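Local coordinates for protein HhaI Restriction Endonuclease (PDB 6UKF) that cleaves double-stranded DNA at the sequence GCGC as a restriction endonuclease, probably with an active site of the PD-(D/E)xK nuclease type, at residues P170-A175 and Y183-L188; R162-K167 and K206-K211; F9-L14 and F22-E27. All coordinates share one frame; numbering follows the deposited sequence.

Interaction 1 of 3, residues P170-A175 and Y183-L188; sequences PDFKQA and YTMRGL. With EDO (1,2-ethanediol), chain H.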
loop_
_atom_site.group_PDB
_atom_site.type_symbol
_atom_site.label_atom_id
_atom_site.label_comp_id
_atom_site.label_asym_id
_atom_site.label_seq_id
_atom_site.Cartn_x
_atom_site.Cartn_y
_atom_site.Cartn_z
ATOM N N PRO A 170 -16.065 6.784 26.224
ATOM C CA PRO A 170 -16.385 8.010 26.979
ATOM C C PRO A 170 -15.784 9.270 26.377
ATOM O O PRO A 170 -16.480 10.287 26.257
ATOM C CB PRO A 170 -15.840 7.706 28.382
ATOM C CG PRO A 170 -15.842 6.229 28.472
ATOM C CD PRO A 170 -15.525 5.729 27.098
ATOM N N ASP A 171 -14.503 9.236 26.000
ATOM C CA ASP A 171 -13.899 10.413 25.382
ATOM C C ASP A 171 -14.619 10.787 24.096
ATOM O O ASP A 171 -14.785 11.974 23.793
ATOM C CB ASP A 171 -12.415 10.177 25.100
ATOM C CG ASP A 171 -11.562 10.271 26.346
ATOM O OD1 ASP A 171 -10.448 9.710 26.347
ATOM O OD2 ASP A 171 -12.011 10.894 27.330
ATOM N N PHE A 172 -15.051 9.791 23.320
ATOM C CA PHE A 172 -15.731 10.102 22.069
ATOM C C PHE A 172 -17.100 10.723 22.323
ATOM O O PHE A 172 -17.472 11.706 21.674
ATOM C CB PHE A 172 -15.861 8.865 21.187
ATOM C CG PHE A 172 -16.527 9.151 19.878
ATOM C CD1 PHE A 172 -15.939 10.019 18.975
ATOM C CD2 PHE A 172 -17.750 8.585 19.560
ATOM C CE1 PHE A 172 -16.547 10.311 17.772
ATOM C CE2 PHE A 172 -18.364 8.872 18.355
ATOM C CZ PHE A 172 -17.761 9.736 17.459
ATOM N N LYS A 173 -17.875 10.151 23.249
ATOM C CA LYS A 173 -19.154 10.757 23.604
ATOM C C LYS A 173 -18.961 12.186 24.094
ATOM O O LYS A 173 -19.760 13.073 23.773
ATOM C CB LYS A 173 -19.856 9.921 24.671
ATOM C CG LYS A 173 -20.402 8.596 24.168
ATOM C CD LYS A 173 -21.179 7.863 25.258
ATOM C CE LYS A 173 -21.726 6.540 24.746
ATOM N NZ LYS A 173 -22.287 5.690 25.826
ATOM N N GLN A 174 -17.907 12.429 24.875
ATOM C CA GLN A 174 -17.652 13.779 25.369
ATOM C C GLN A 174 -17.211 14.708 24.243
ATOM O O GLN A 174 -17.556 15.895 24.248
ATOM C CB GLN A 174 -16.636 13.730 26.512
ATOM C CG GLN A 174 -17.218 13.116 27.782
ATOM C CD GLN A 174 -16.204 12.935 28.893
ATOM O OE1 GLN A 174 -15.168 13.596 28.923
ATOM N NE2 GLN A 174 -16.504 12.032 29.818
ATOM N N ALA A 175 -16.471 14.185 23.262
ATOM C CA ALA A 175 -16.120 14.995 22.097
ATOM C C ALA A 175 -17.363 15.371 21.294
ATOM O O ALA A 175 -17.490 16.511 20.832
ATOM C CB ALA A 175 -15.110 14.255 21.217
ATOM N N TYR A 183 -26.729 12.852 18.705
ATOM C CA TYR A 183 -26.364 11.480 18.394
ATOM C C TYR A 183 -26.971 10.513 19.396
ATOM O O TYR A 183 -27.446 10.895 20.468
ATOM C CB TYR A 183 -24.843 11.310 18.413
ATOM C CG TYR A 183 -24.276 11.348 19.818
ATOM C CD1 TYR A 183 -24.095 10.180 20.550
ATOM C CD2 TYR A 183 -23.940 12.554 20.419
ATOM C CE1 TYR A 183 -23.590 10.215 21.837
ATOM C CE2 TYR A 183 -23.430 12.595 21.705
ATOM C CZ TYR A 183 -23.258 11.424 22.408
ATOM O OH TYR A 183 -22.752 11.460 23.687
ATOM N N THR A 184 -26.922 9.239 19.016
ATOM C CA THR A 184 -27.187 8.105 19.882
ATOM C C THR A 184 -26.147 7.047 19.548
ATOM O O THR A 184 -25.814 6.856 18.375
ATOM C CB THR A 184 -28.579 7.526 19.605
ATOM O OG1 THR A 184 -29.576 8.530 19.831
ATOM C CG2 THR A 184 -28.858 6.315 20.494
ATOM N N MET A 185 -25.627 6.369 20.568
ATOM C CA MET A 185 -24.665 5.290 20.380
ATOM C C MET A 185 -25.345 3.955 20.638
ATOM O O MET A 185 -26.068 3.802 21.629
ATOM C CB MET A 185 -23.484 5.393 21.350
ATOM C CG MET A 185 -22.615 6.627 21.219
ATOM S SD MET A 185 -21.691 6.735 19.671
ATOM C CE MET A 185 -20.756 5.205 19.667
ATOM N N ARG A 186 -25.105 2.996 19.751
ATOM C CA ARG A 186 -25.542 1.614 19.918
ATOM C C ARG A 186 -24.251 0.805 20.015
ATOM O O ARG A 186 -23.670 0.421 18.997
ATOM C CB ARG A 186 -26.402 1.165 18.744
ATOM N N GLY A 187 -23.795 0.562 21.240
ATOM C CA GLY A 187 -22.457 0.023 21.409
ATOM C C GLY A 187 -21.438 1.031 20.913
ATOM O O GLY A 187 -21.436 2.198 21.318
ATOM N N LEU A 188 -20.560 0.584 20.020
ATOM C CA LEU A 188 -19.565 1.455 19.409
ATOM C C LEU A 188 -20.044 2.074 18.103
ATOM O O LEU A 188 -19.301 2.854 17.496
ATOM C CB LEU A 188 -18.269 0.677 19.168
ATOM C CG LEU A 188 -17.608 0.154 20.445
ATOM C CD1 LEU A 188 -16.466 -0.786 20.113
ATOM C CD2 LEU A 188 -17.123 1.316 21.303
HETATM C C1 EDO H . -15.637 0.987 15.271
HETATM O O1 EDO H . -14.910 1.590 14.195
HETATM C C2 EDO H . -17.132 1.172 15.032
HETATM O O2 EDO H . -17.471 2.556 15.171
HETATM O O HOH W 1 -22.632 3.122 23.594
#

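Interaction 2 of 3, residues R162-K167 and K206-K211; sequences RHLNSK and KDFLIK. With EDO (1,2-ethanediol), chain M; nucleotides of chain B; nucleotides of chain C.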
loop_
_atom_site.group_PDB
_atom_site.type_symbol
_atom_site.label_atom_id
_atom_site.label_comp_id
_atom_site.label_asym_id
_atom_site.label_seq_id
_atom_site.Cartn_x
_atom_site.Cartn_y
_atom_site.Cartn_z
ATOM N N ARG A 162 -7.406 3.362 13.895
ATOM C CA ARG A 162 -7.890 2.173 14.580
ATOM C C ARG A 162 -9.356 2.388 14.928
ATOM O O ARG A 162 -9.833 3.521 15.024
ATOM C CB ARG A 162 -7.062 1.855 15.833
ATOM C CG ARG A 162 -6.973 2.983 16.849
ATOM C CD ARG A 162 -5.720 2.839 17.690
ATOM N NE ARG A 162 -5.589 3.899 18.686
ATOM C CZ ARG A 162 -6.119 3.860 19.905
ATOM N NH1 ARG A 162 -6.826 2.808 20.299
ATOM N NH2 ARG A 162 -5.940 4.876 20.738
ATOM N N HIS A 163 -10.078 1.286 15.097
ATOM C CA HIS A 163 -11.489 1.385 15.438
ATOM C C HIS A 163 -11.655 2.017 16.811
ATOM O O HIS A 163 -10.866 1.770 17.726
ATOM C CB HIS A 163 -12.124 -0.002 15.472
ATOM C CG HIS A 163 -12.277 -0.636 14.128
ATOM N ND1 HIS A 163 -13.006 -1.788 13.931
ATOM C CD2 HIS A 163 -11.799 -0.279 12.912
ATOM C CE1 HIS A 163 -12.969 -2.116 12.651
ATOM N NE2 HIS A 163 -12.242 -1.217 12.012
ATOM N N LEU A 164 -12.697 2.830 16.956
ATOM C CA LEU A 164 -13.131 3.228 18.285
ATOM C C LEU A 164 -13.306 1.982 19.142
ATOM O O LEU A 164 -13.810 0.957 18.678
ATOM C CB LEU A 164 -14.461 3.975 18.188
ATOM C CG LEU A 164 -15.040 4.510 19.499
ATOM C CD1 LEU A 164 -14.226 5.697 19.989
ATOM C CD2 LEU A 164 -16.499 4.890 19.323
ATOM N N ASN A 165 -12.876 2.071 20.397
ATOM C CA ASN A 165 -12.950 0.952 21.324
ATOM C C ASN A 165 -13.653 1.394 22.600
ATOM O O ASN A 165 -13.907 2.582 22.821
ATOM C CB ASN A 165 -11.557 0.384 21.634
ATOM C CG ASN A 165 -10.567 1.451 22.054
ATOM O OD1 ASN A 165 -10.909 2.385 22.780
ATOM N ND2 ASN A 165 -9.327 1.319 21.594
ATOM N N SER A 166 -13.975 0.411 23.444
ATOM C CA SER A 166 -14.716 0.700 24.668
ATOM C C SER A 166 -13.954 1.672 25.558
ATOM O O SER A 166 -14.549 2.582 26.148
ATOM C CB SER A 166 -15.002 -0.599 25.420
ATOM O OG SER A 166 -15.717 -1.512 24.606
ATOM N N LYS A 167 -12.636 1.495 25.674
ATOM C CA LYS A 167 -11.847 2.391 26.511
ATOM C C LYS A 167 -11.963 3.839 26.049
ATOM O O LYS A 167 -11.936 4.756 26.877
ATOM C CB LYS A 167 -10.383 1.950 26.517
ATOM C CG LYS A 167 -9.463 2.845 27.336
ATOM C CD LYS A 167 -8.022 2.360 27.279
ATOM N N LYS A 206 -7.171 12.599 21.406
ATOM C CA LYS A 206 -7.541 11.665 20.355
ATOM C C LYS A 206 -8.258 12.427 19.255
ATOM O O LYS A 206 -9.179 13.204 19.528
ATOM C CB LYS A 206 -8.426 10.533 20.884
ATOM C CG LYS A 206 -7.656 9.482 21.675
ATOM C CD LYS A 206 -8.480 8.225 21.920
ATOM C CE LYS A 206 -7.631 7.124 22.545
ATOM N NZ LYS A 206 -7.270 7.415 23.958
ATOM N N ASP A 207 -7.818 12.218 18.019
ATOM C CA ASP A 207 -8.489 12.749 16.844
ATOM C C ASP A 207 -9.373 11.642 16.286
ATOM O O ASP A 207 -8.884 10.553 15.966
ATOM C CB ASP A 207 -7.471 13.199 15.797
ATOM C CG ASP A 207 -6.531 14.271 16.317
ATOM O OD1 ASP A 207 -6.953 15.093 17.063
ATOM O OD2 ASP A 207 -5.262 14.234 15.920
ATOM N N PHE A 208 -10.669 11.915 16.189
ATOM C CA PHE A 208 -11.640 10.934 15.732
ATOM C C PHE A 208 -12.056 11.259 14.305
ATOM O O PHE A 208 -12.055 12.420 13.887
ATOM C CB PHE A 208 -12.877 10.915 16.636
ATOM C CG PHE A 208 -12.580 10.570 18.069
ATOM C CD1 PHE A 208 -12.405 9.253 18.458
ATOM C CD2 PHE A 208 -12.478 11.566 19.025
ATOM C CE1 PHE A 208 -12.130 8.937 19.775
ATOM C CE2 PHE A 208 -12.202 11.255 20.343
ATOM C CZ PHE A 208 -12.029 9.939 20.717
ATOM N N LEU A 209 -12.403 10.217 13.559
ATOM C CA LEU A 209 -12.920 10.348 12.205
ATOM C C LEU A 209 -14.194 9.525 12.114
ATOM O O LEU A 209 -14.227 8.378 12.571
ATOM C CB LEU A 209 -11.902 9.849 11.176
ATOM C CG LEU A 209 -12.353 9.842 9.713
ATOM C CD1 LEU A 209 -12.621 11.251 9.212
ATOM C CD2 LEU A 209 -11.308 9.152 8.849
ATOM N N ILE A 210 -15.233 10.108 11.524
ATOM C CA ILE A 210 -16.551 9.490 11.436
ATOM C C ILE A 210 -16.828 9.161 9.975
ATOM O O ILE A 210 -16.686 10.025 9.100
ATOM C CB ILE A 210 -17.632 10.417 12.019
ATOM C CG1 ILE A 210 -17.314 10.738 13.484
ATOM C CG2 ILE A 210 -19.006 9.781 11.898
ATOM C CD1 ILE A 210 -18.132 11.870 14.063
ATOM N N LYS A 211 -17.213 7.912 9.715
ATOM C CA LYS A 211 -17.485 7.428 8.369
ATOM C C LYS A 211 -18.814 6.693 8.360
ATOM O O LYS A 211 -19.113 5.913 9.271
ATOM C CB LYS A 211 -16.394 6.464 7.884
ATOM C CG LYS A 211 -14.981 7.025 7.925
ATOM C CD LYS A 211 -14.729 8.027 6.804
ATOM C CE LYS A 211 -14.192 7.349 5.546
ATOM N NZ LYS A 211 -12.717 7.193 5.554
HETATM C C1 EDO M . -8.390 -0.651 12.461
HETATM O O1 EDO M . -8.871 -0.886 11.134
HETATM C C2 EDO M . -9.006 -1.655 13.426
HETATM O O2 EDO M . -8.692 -1.268 14.769
ATOM P P DC B 2 -10.517 -2.107 24.372
ATOM O OP1 DC B 2 -11.338 -1.179 25.182
ATOM O OP2 DC B 2 -10.992 -2.544 23.038
ATOM O "O5'" DC B 2 -9.058 -1.473 24.224
ATOM C "C5'" DC B 2 -8.339 -1.074 25.388
ATOM C "C4'" DC B 2 -6.906 -0.707 25.043
ATOM O "O4'" DC B 2 -6.191 -1.886 24.599
ATOM C "C3'" DC B 2 -6.761 0.328 23.922
ATOM O "O3'" DC B 2 -6.036 1.456 24.412
ATOM C "C2'" DC B 2 -6.020 -0.411 22.800
ATOM C "C1'" DC B 2 -5.317 -1.534 23.548
ATOM N N1 DC B 2 -5.036 -2.754 22.737
ATOM C C2 DC B 2 -3.720 -3.235 22.646
ATOM O O2 DC B 2 -2.812 -2.633 23.232
ATOM N N3 DC B 2 -3.480 -4.349 21.912
ATOM C C4 DC B 2 -4.482 -4.973 21.296
ATOM N N4 DC B 2 -4.194 -6.068 20.585
ATOM C C5 DC B 2 -5.827 -4.504 21.379
ATOM C C6 DC B 2 -6.056 -3.405 22.105
ATOM P P DC B 3 -6.087 2.863 23.645
ATOM O OP1 DC B 3 -6.215 3.921 24.670
ATOM O OP2 DC B 3 -7.103 2.763 22.577
ATOM O "O5'" DC B 3 -4.635 2.978 22.989
ATOM C "C5'" DC B 3 -3.481 2.940 23.825
ATOM C "C4'" DC B 3 -2.229 2.733 22.998
ATOM O "O4'" DC B 3 -2.203 1.377 22.491
ATOM C "C3'" DC B 3 -2.116 3.655 21.779
ATOM O "O3'" DC B 3 -0.901 4.400 21.856
ATOM C "C2'" DC B 3 -2.167 2.707 20.574
ATOM C "C1'" DC B 3 -1.712 1.381 21.170
ATOM N N1 DC B 3 -2.226 0.168 20.473
ATOM C C2 DC B 3 -1.326 -0.824 20.060
ATOM O O2 DC B 3 -0.116 -0.670 20.272
ATOM N N3 DC B 3 -1.807 -1.926 19.433
ATOM C C4 DC B 3 -3.118 -2.056 19.222
ATOM N N4 DC B 3 -3.546 -3.159 18.601
ATOM C C5 DC B 3 -4.049 -1.060 19.640
ATOM C C6 DC B 3 -3.564 0.021 20.259
ATOM P P DG C 7 -10.291 5.217 7.830
ATOM O OP1 DG C 7 -11.715 5.292 7.437
ATOM O OP2 DG C 7 -9.919 5.371 9.250
ATOM O "O5'" DG C 7 -9.703 3.823 7.297
ATOM C "C5'" DG C 7 -10.068 3.353 6.001
ATOM C "C4'" DG C 7 -9.795 1.868 5.841
ATOM O "O4'" DG C 7 -8.368 1.646 5.641
ATOM C "C3'" DG C 7 -10.169 0.983 7.027
ATOM O "O3'" DG C 7 -10.563 -0.310 6.541
ATOM C "C2'" DG C 7 -8.886 0.962 7.854
ATOM C "C1'" DG C 7 -7.807 0.995 6.778
ATOM N N9 DG C 7 -6.604 1.730 7.144
ATOM C C8 DG C 7 -6.539 2.946 7.778
ATOM N N7 DG C 7 -5.321 3.377 7.949
ATOM C C5 DG C 7 -4.529 2.392 7.374
ATOM C C6 DG C 7 -3.123 2.308 7.255
ATOM O O6 DG C 7 -2.270 3.117 7.642
ATOM N N1 DG C 7 -2.729 1.142 6.605
ATOM C C2 DG C 7 -3.587 0.179 6.133
ATOM N N2 DG C 7 -3.022 -0.880 5.535
ATOM N N3 DG C 7 -4.904 0.246 6.237
ATOM C C4 DG C 7 -5.304 1.376 6.867
#

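Interaction 3 of 3, residues F9-L14 and F22-E27; sequences FCVTYL and FAKKGE. With ACT (acetate ion), chain P; EDO (1,2-ethanediol), chain K; nucleotides of chain C.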
loop_
_atom_site.group_PDB
_atom_site.type_symbol
_atom_site.label_atom_id
_atom_site.label_comp_id
_atom_site.label_asym_id
_atom_site.label_seq_id
_atom_site.Cartn_x
_atom_site.Cartn_y
_atom_site.Cartn_z
ATOM N N PHE A 9 -12.330 -6.473 -10.260
ATOM C CA PHE A 9 -12.298 -6.568 -11.719
ATOM C C PHE A 9 -11.212 -7.534 -12.181
ATOM O O PHE A 9 -11.446 -8.382 -13.052
ATOM C CB PHE A 9 -12.063 -5.139 -12.235
ATOM C CG PHE A 9 -12.043 -4.983 -13.730
ATOM C CD1 PHE A 9 -13.082 -5.434 -14.527
ATOM C CD2 PHE A 9 -10.997 -4.300 -14.329
ATOM C CE1 PHE A 9 -13.047 -5.244 -15.903
ATOM C CE2 PHE A 9 -10.962 -4.105 -15.691
ATOM C CZ PHE A 9 -11.985 -4.577 -16.480
ATOM N N CYS A 10 -10.024 -7.445 -11.582
ATOM C CA CYS A 10 -8.922 -8.322 -11.967
ATOM C C CYS A 10 -9.190 -9.769 -11.566
ATOM O O CYS A 10 -8.946 -10.694 -12.349
ATOM C CB CYS A 10 -7.623 -7.835 -11.322
ATOM S SG CYS A 10 -6.961 -6.310 -12.017
ATOM N N VAL A 11 -9.668 -9.988 -10.338
ATOM C CA VAL A 11 -9.916 -11.352 -9.872
ATOM C C VAL A 11 -11.008 -12.006 -10.705
ATOM O O VAL A 11 -10.909 -13.182 -11.079
ATOM C CB VAL A 11 -10.267 -11.356 -8.371
ATOM C CG1 VAL A 11 -10.660 -12.761 -7.908
ATOM C CG2 VAL A 11 -9.107 -10.836 -7.549
ATOM N N THR A 12 -12.069 -11.256 -11.005
ATOM C CA THR A 12 -13.150 -11.793 -11.822
ATOM C C THR A 12 -12.639 -12.206 -13.194
ATOM O O THR A 12 -13.008 -13.268 -13.712
ATOM C CB THR A 12 -14.253 -10.744 -11.951
ATOM O OG1 THR A 12 -14.761 -10.420 -10.649
ATOM C CG2 THR A 12 -15.387 -11.253 -12.832
ATOM N N TYR A 13 -11.783 -11.381 -13.797
ATOM C CA TYR A 13 -11.214 -11.720 -15.095
ATOM C C TYR A 13 -10.394 -13.000 -15.016
ATOM O O TYR A 13 -10.511 -13.884 -15.873
ATOM C CB TYR A 13 -10.343 -10.571 -15.599
ATOM C CG TYR A 13 -9.536 -10.937 -16.821
ATOM C CD1 TYR A 13 -10.125 -10.974 -18.076
ATOM C CD2 TYR A 13 -8.189 -11.258 -16.721
ATOM C CE1 TYR A 13 -9.397 -11.316 -19.198
ATOM C CE2 TYR A 13 -7.451 -11.602 -17.836
ATOM C CZ TYR A 13 -8.059 -11.628 -19.075
ATOM O OH TYR A 13 -7.331 -11.968 -20.193
ATOM N N LEU A 14 -9.540 -13.111 -13.998
ATOM C CA LEU A 14 -8.692 -14.292 -13.876
ATOM C C LEU A 14 -9.530 -15.557 -13.750
ATOM O O LEU A 14 -9.266 -16.560 -14.421
ATOM C CB LEU A 14 -7.758 -14.144 -12.677
ATOM C CG LEU A 14 -6.627 -13.136 -12.868
ATOM C CD1 LEU A 14 -5.974 -12.820 -11.533
ATOM C CD2 LEU A 14 -5.605 -13.666 -13.860
ATOM N N PHE A 22 -8.421 -18.467 -8.300
ATOM C CA PHE A 22 -7.817 -17.216 -7.853
ATOM C C PHE A 22 -8.626 -16.664 -6.690
ATOM O O PHE A 22 -9.754 -16.196 -6.872
ATOM C CB PHE A 22 -7.710 -16.246 -9.024
ATOM C CG PHE A 22 -6.951 -16.823 -10.179
ATOM C CD1 PHE A 22 -5.572 -16.715 -10.240
ATOM C CD2 PHE A 22 -7.607 -17.533 -11.170
ATOM C CE1 PHE A 22 -4.864 -17.271 -11.288
ATOM C CE2 PHE A 22 -6.904 -18.094 -12.218
ATOM C CZ PHE A 22 -5.530 -17.962 -12.277
ATOM N N ALA A 23 -8.041 -16.733 -5.499
ATOM C CA ALA A 23 -8.721 -16.387 -4.262
ATOM C C ALA A 23 -8.371 -14.968 -3.835
ATOM O O ALA A 23 -7.201 -14.571 -3.858
ATOM C CB ALA A 23 -8.336 -17.365 -3.153
ATOM N N LYS A 24 -9.395 -14.208 -3.459
ATOM C CA LYS A 24 -9.234 -12.909 -2.800
ATOM C C LYS A 24 -10.257 -12.927 -1.666
ATOM O O LYS A 24 -11.392 -12.475 -1.832
ATOM C CB LYS A 24 -9.471 -11.757 -3.767
ATOM C CG LYS A 24 -9.260 -10.372 -3.155
ATOM C CD LYS A 24 -9.992 -9.292 -3.942
ATOM C CE LYS A 24 -10.760 -8.348 -3.027
ATOM N NZ LYS A 24 -9.910 -7.301 -2.404
ATOM N N LYS A 25 -9.851 -13.461 -0.519
ATOM C CA LYS A 25 -10.771 -13.686 0.585
ATOM C C LYS A 25 -9.952 -14.007 1.824
ATOM O O LYS A 25 -8.786 -14.399 1.734
ATOM C CB LYS A 25 -11.747 -14.826 0.270
ATOM C CG LYS A 25 -11.075 -16.090 -0.261
ATOM C CD LYS A 25 -12.093 -17.164 -0.628
ATOM C CE LYS A 25 -11.446 -18.292 -1.420
ATOM N NZ LYS A 25 -12.435 -19.276 -1.956
ATOM N N GLY A 26 -10.579 -13.838 2.982
ATOM C CA GLY A 26 -9.890 -14.020 4.239
ATOM C C GLY A 26 -9.007 -12.836 4.576
ATOM O O GLY A 26 -8.920 -11.845 3.851
ATOM N N GLU A 27 -8.338 -12.949 5.719
ATOM C CA GLU A 27 -7.424 -11.904 6.150
ATOM C C GLU A 27 -6.212 -11.832 5.232
ATOM O O GLU A 27 -5.748 -12.841 4.694
ATOM C CB GLU A 27 -6.947 -12.167 7.576
ATOM C CG GLU A 27 -7.966 -11.850 8.646
ATOM C CD GLU A 27 -7.315 -11.329 9.911
ATOM O OE1 GLU A 27 -6.395 -10.491 9.805
ATOM O OE2 GLU A 27 -7.716 -11.759 11.009
HETATM C C ACT P . -5.857 -13.641 -0.326
HETATM O O ACT P . -6.735 -12.740 -0.297
HETATM O OXT ACT P . -4.619 -13.543 -0.112
HETATM C CH3 ACT P . -6.352 -15.075 -0.679
HETATM C C1 EDO K . -10.151 -20.580 -5.264
HETATM O O1 EDO K . -10.403 -20.573 -3.856
HETATM C C2 EDO K . -10.655 -19.278 -5.872
HETATM O O2 EDO K . -12.069 -19.175 -5.668
ATOM P P DT C 9 -7.477 -6.857 9.040
ATOM O OP1 DT C 9 -7.951 -8.152 8.509
ATOM O OP2 DT C 9 -8.127 -6.263 10.227
ATOM O "O5'" DT C 9 -5.916 -6.973 9.358
ATOM C "C5'" DT C 9 -4.989 -7.374 8.343
ATOM C "C4'" DT C 9 -3.584 -7.406 8.919
ATOM O "O4'" DT C 9 -3.137 -6.055 9.132
ATOM C "C3'" DT C 9 -3.496 -8.098 10.266
ATOM O "O3'" DT C 9 -3.090 -9.472 10.099
ATOM C "C2'" DT C 9 -2.477 -7.282 11.064
ATOM C "C1'" DT C 9 -2.309 -5.986 10.271
ATOM N N1 DT C 9 -2.688 -4.763 11.055
ATOM C C2 DT C 9 -1.711 -3.892 11.471
ATOM O O2 DT C 9 -0.530 -4.053 11.229
ATOM N N3 DT C 9 -2.166 -2.812 12.179
ATOM C C4 DT C 9 -3.476 -2.522 12.512
ATOM O O4 DT C 9 -3.783 -1.522 13.152
ATOM C C5 DT C 9 -4.455 -3.480 12.052
ATOM C C7 DT C 9 -5.905 -3.275 12.356
ATOM C C6 DT C 9 -4.020 -4.544 11.356
#

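Interaction 1 of 3, residues P170-A175 and Y183-L188
Two flat groups mark this contact: the Phe172 ring, which receives the sulfur of Met185 at its edge, and the Tyr183 ring, whose hydroxyl end reaches the backbone of Lys173. Together they join helix 169-179 to the small antiparallel hairpin of strands 184-186 and 189-191, and the Phe172-Met185 pair is a Met-aromatic contact. The evidence is geometric. Met185 SD sits 5.4 Å from the centroid of the Phe172 ring and 85° off the ring normal, practically in the ring plane, and Phe172 CE2 is the ring atom it meets, at 4.2 Å from SD. Because Met185 is modelled in two conformers, these values hold for one of them only. Phe172 also makes an edge-to-face pair with Phe208 and touches Ile201, so the same ring serves the hairpin and the neighbouring sheet.

Lys173 spans from Tyr183 to Met185. Its chain runs extended beyond CG, crossing the Tyr183 side chain at about a right angle, and the packing is made by methylenes rather than by the charge: Lys173 CB is 3.4 Å from Tyr183 OH, while Lys173 CE is 3.6 Å from Met185 CG in the conformer considered. Tyr183 arrives with CG lodged between its own backbone N and carbonyl carbon (chi1 72°), a setting that sends the ring toward the helix. Leu190 adds an apolar surface shared by Phe172, Tyr183 and Met185, and Leu176 of the helix lies against Tyr183.

At the hairpin turn, Gly187 has a positive phi, and its carbonyl is linked to the lysine by a single water. That water donates to Gly187 O at 2.7 Å and accepts a weak bond from Lys173 NZ at 3.4 Å.

Interaction 2 of 3, residues R162-K167 and K206-K211
Leu164, just past strand 162-163, has its CA 8.3 Å from that of Phe208 in strand 207-212; the two strands run parallel, each antiparallel to strand 217-221 between them. Contact across that gap is made by side chains. Leu164 CD1 meets Phe208 CE1 at 3.9 Å, coming obliquely to the ring; Leu164 holds CG anti to the backbone N (chi1 -178°), and this swings CD1 to the Phe208 ring.

The second meeting sets the lysine's CE against the guanidinium, beside the DNA. Lys206 CE lies 3.3 Å from Arg162 NH2, and a bend at the last lysine torsion turns Lys206 NZ to 3.7 Å from OP1 of DC3 of chain B. Both side chains lie by the DC3 phosphate, NZ too far for a hydrogen bond and the arginine's own approach doubtful in the model. Asn165 ND2 donates to OP2 of DC3 of chain B, although the position of that oxygen is less certain. More secure is the backbone bond from Lys167 N to OP1 of DC2 of chain B, 3.0 Å long. On the other DNA strand, Lys211 NZ donates to OP1 of DG7 of chain C at 2.9 Å. Such phosphate contacts are consistent with a backbone-gripping surface.

Behind it, helix 169-179 closes the apolar side by placing Leu169 and Phe172 against Leu164, while Phe208 touches Ile221 of strand 217-221 and Ile201 of strand 199-202.

Interaction 3 of 3, residues F9-L14 and F22-E27
Phe22 sets CG anti to its carbonyl carbon (chi1 -56°), which lays its ring beneath Leu14, and Val11 holds CG1 anti to the backbone N (chi1 174°), which points one methyl at the Phe22 carbonyl and the other at Lys24. The contact thereby fastens helix 3-18 to strand 22-23, an outermost strand of the mixed five-stranded sheet. A leading helix packed on a mixed sheet that contains the hairpin 35-37/43-47 is consistent with the PD-(D/E)xK nuclease core.

The clearest interaction is a CH-pi contact. Leu14 CB stands 3.9 Å from the centroid of the Phe22 ring, only 19° off the ring normal, so the methylene rests over the face, displaced somewhat toward the rim on the side of CD2. The leucine branch follows with a looser touch of CD1 on the ring. On the same flank Leu14 O comes within 3.6 Å of Phe22 CE2, so the helix backbone itself borders the ring. Ile45 of strand 43-47 and Phe252 of helix 242-255 touch both Leu14 and Phe22, and Ile35 of strand 35-37 packs on Phe22.

One turn earlier, Val11 splits its two branches. CG1 lies 3.7 Å from Phe22 O, whereas CG2 meets Lys24 CB at 3.9 Å. Lys24 crosses the valine at about a right angle; its CB points toward the helix, but the bent chain carries NZ away, where Glu7 offers a long, weak ion pair. Asn15 OD1 accepts the bond of Phe22 N, tying the start of the strand to the helix.

Past the strand, an acetate, probably from the crystallisation liquor, takes a bond from Lys25 N to its atom O at 3.2 Å.

Overall arrangement
Interactions 1 and 2 form one continuous core: their centres are 10 Å apart, and interaction 1 is nested within the loop that interaction 2 closes. Leu188 CD1 lies 3.5 Å from Leu164 O, and Phe172 CD1 3.5 Å from Phe208 CG, so helix 169-179 and its hairpin back the surface that meets the DNA phosphates. Interaction 3 is separate, its centre 37 Å from that of interaction 1 and its nearest atoms about 11 Å from interaction 2; it belongs to the mixed sheet, probably the nuclease core. Yet its far end also nears the DNA, Glu27 OE1 lying 3.1 Å from OP1 of DT9 of chain C. None of the three includes the calcium residues Ser151 and Thr153.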